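Local coordinates for zinc-finger (Saccharomonospora viridis, PDB 3RMQ), which is of unknown function but binds a zinc ion through three cysteines and one histidine, at residues E58-T63 / H82-S87. The protein carries 1 engineered substitution. Sequence-based numbering, arbitrary orientation.
Sequences ECPVCT and HRFDWS. With ZN (zinc ion), chain B.
P60 sits in the corner between two aromatic rings, F84 and W86, and this is where the packing is tight. P60 CA lies 3.9 Å from the centroid of the F84 ring, only 8° off the ring normal, a CH-pi contact square over the face. P60 CB turns to the second ring, 3.8 Å from the centroid of the six-membered ring of W86 and again over a face, though offset toward the rim. T63 closes on the far end of F84, its CB, OG1 and CG2 all against CE2 and CZ, with T63 OG1 3.6 Å from F84 CZ. With OG1 turned away from its own carbonyl carbon and beside the backbone N (chi1 -59°), the T63 hydroxyl reaches back to C59 O, which T63 N also grips from the opposite face of the carbonyl plane. W86 is also held from outside the contact: NE1 bonds to A81 O, and I91 and L94 of helix 88-97 pack on it.

P60 opens helix 60-69 within the CxxC motif (C59-P60-V61-C62) of a zinc site with three cysteines and one histidine. C59 SG and C62 SG bind the zinc at 2.4 and 2.3 Å, and H17 and C36 complete the site. The cysteines face the metal while P60 faces the aromatics, so the contact joins the zinc-binding part of the fold to the loop between helices 74-81 and 88-97. C59 is also the N-cap, its SG accepting a nearly straight bond from C62 N.

Toward solvent the fit slackens. E58 CB is 4.1 Å from F84 CE1, and D85 turns away. R83 lays CG over the ring face opposite P60, but R83 NH1 and E58 OE1 remain 5.4 Å apart.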
loop_
_atom_site.group_PDB
_atom_site.type_symbol
_atom_site.label_atom_id
_atom_site.label_comp_id
_atom_site.label_asym_id
_atom_site.label_seq_id
_atom_site.Cartn_x
_atom_site.Cartn_y
_atom_site.Cartn_z
ATOM N N GLU A 58 1.320 -1.520 7.925
ATOM C CA GLU A 58 1.421 -1.479 6.462
ATOM C C GLU A 58 0.177 -0.854 5.804
ATOM O O GLU A 58 -0.948 -1.036 6.264
ATOM C CB GLU A 58 1.636 -2.881 5.898
ATOM C CG GLU A 58 3.023 -3.395 6.126
ATOM C CD GLU A 58 3.266 -3.923 7.541
ATOM O OE1 GLU A 58 2.311 -4.474 8.144
ATOM O OE2 GLU A 58 4.420 -3.767 8.043
ATOM N N CYS A 59 0.386 -0.134 4.716
ATOM C CA CYS A 59 -0.697 0.426 3.903
ATOM C C CYS A 59 -1.413 -0.742 3.220
ATOM O O CYS A 59 -0.799 -1.486 2.451
ATOM C CB CYS A 59 -0.118 1.382 2.821
ATOM S SG CYS A 59 -1.434 1.946 1.649
ATOM N N PRO A 60 -2.704 -0.976 3.535
ATOM C CA PRO A 60 -3.357 -2.144 2.912
ATOM C C PRO A 60 -3.384 -2.040 1.396
ATOM O O PRO A 60 -3.250 -3.046 0.693
ATOM C CB PRO A 60 -4.803 -2.077 3.460
ATOM C CG PRO A 60 -4.644 -1.367 4.793
ATOM C CD PRO A 60 -3.571 -0.306 4.516
ATOM N N VAL A 61 -3.578 -0.830 0.868
ATOM C CA VAL A 61 -3.710 -0.688 -0.586
ATOM C C VAL A 61 -2.383 -0.985 -1.300
ATOM O O VAL A 61 -2.329 -1.747 -2.279
ATOM C CB VAL A 61 -4.194 0.737 -0.928
ATOM C CG1 VAL A 61 -4.217 0.923 -2.419
ATOM C CG2 VAL A 61 -5.620 0.934 -0.307
ATOM N N CYS A 62 -1.312 -0.393 -0.799
ATOM C CA CYS A 62 0.020 -0.663 -1.346
ATOM C C CYS A 62 0.377 -2.162 -1.268
ATOM O O CYS A 62 1.015 -2.694 -2.185
ATOM C CB CYS A 62 1.103 0.122 -0.573
ATOM S SG CYS A 62 1.275 1.817 -1.078
ATOM N N THR A 63 0.031 -2.819 -0.169
ATOM C CA THR A 63 0.398 -4.241 0.019
ATOM C C THR A 63 -0.275 -5.105 -1.062
ATOM O O THR A 63 0.357 -5.952 -1.674
ATOM C CB THR A 63 -0.021 -4.761 1.440
ATOM O OG1 THR A 63 0.615 -3.976 2.476
ATOM C CG2 THR A 63 0.385 -6.279 1.629
ATOM N N HIS A 82 -7.065 -10.231 3.802
ATOM C CA HIS A 82 -7.919 -10.543 4.909
ATOM C C HIS A 82 -7.320 -10.063 6.205
ATOM O O HIS A 82 -8.047 -9.878 7.161
ATOM C CB HIS A 82 -8.275 -12.033 4.937
ATOM C CG HIS A 82 -9.464 -12.366 4.086
ATOM N ND1 HIS A 82 -9.611 -11.895 2.797
ATOM C CD2 HIS A 82 -10.573 -13.098 4.345
ATOM C CE1 HIS A 82 -10.751 -12.333 2.294
ATOM N NE2 HIS A 82 -11.355 -13.064 3.213
ATOM N N ARG A 83 -6.021 -9.786 6.254
ATOM C CA ARG A 83 -5.465 -9.355 7.533
ATOM C C ARG A 83 -5.468 -7.847 7.810
ATOM O O ARG A 83 -4.964 -7.409 8.850
ATOM C CB ARG A 83 -4.060 -9.906 7.695
ATOM C CG ARG A 83 -3.036 -9.147 6.946
ATOM C CD ARG A 83 -1.905 -10.074 6.598
ATOM N NE ARG A 83 -0.732 -9.311 6.221
ATOM C CZ ARG A 83 0.402 -9.853 5.811
ATOM N NH1 ARG A 83 1.422 -9.069 5.482
ATOM N NH2 ARG A 83 0.506 -11.175 5.721
ATOM N N PHE A 84 -6.036 -7.040 6.912
ATOM C CA PHE A 84 -6.158 -5.592 7.154
ATOM C C PHE A 84 -7.596 -5.182 7.480
ATOM O O PHE A 84 -8.534 -5.914 7.166
ATOM C CB PHE A 84 -5.689 -4.819 5.906
ATOM C CG PHE A 84 -4.267 -5.082 5.555
ATOM C CD1 PHE A 84 -3.265 -4.587 6.358
ATOM C CD2 PHE A 84 -3.926 -5.790 4.412
ATOM C CE1 PHE A 84 -1.938 -4.808 6.047
ATOM C CE2 PHE A 84 -2.614 -6.034 4.095
ATOM C CZ PHE A 84 -1.605 -5.531 4.912
ATOM N N ASP A 85 -7.751 -4.003 8.084
ATOM C CA ASP A 85 -9.050 -3.345 8.231
ATOM C C ASP A 85 -9.269 -2.407 7.035
ATOM O O ASP A 85 -8.393 -1.647 6.681
ATOM C CB ASP A 85 -9.089 -2.554 9.541
ATOM C CG ASP A 85 -8.857 -3.445 10.775
ATOM O OD1 ASP A 85 -9.136 -4.669 10.693
ATOM O OD2 ASP A 85 -8.386 -2.925 11.816
ATOM N N TRP A 86 -10.437 -2.475 6.426
ATOM C CA TRP A 86 -10.692 -1.805 5.165
ATOM C C TRP A 86 -11.829 -0.776 5.269
ATOM O O TRP A 86 -13.019 -1.128 5.302
ATOM C CB TRP A 86 -11.079 -2.832 4.121
ATOM C CG TRP A 86 -9.951 -3.721 3.712
ATOM C CD1 TRP A 86 -9.643 -4.975 4.188
ATOM C CD2 TRP A 86 -9.013 -3.421 2.718
ATOM N NE1 TRP A 86 -8.542 -5.468 3.523
ATOM C CE2 TRP A 86 -8.140 -4.536 2.601
ATOM C CE3 TRP A 86 -8.814 -2.326 1.897
ATOM C CZ2 TRP A 86 -7.068 -4.544 1.723
ATOM C CZ3 TRP A 86 -7.766 -2.345 0.998
ATOM C CH2 TRP A 86 -6.897 -3.447 0.924
ATOM N N SER A 87 -11.460 0.492 5.322
ATOM C CA SER A 87 -12.437 1.563 5.369
ATOM C C SER A 87 -12.892 1.892 3.953
ATOM O O SER A 87 -12.269 1.464 2.990
ATOM C CB SER A 87 -11.811 2.792 5.977
ATOM O OG SER A 87 -10.829 3.265 5.090
HETATM ZN ZN ZN B . 0.015 3.162 0.248
#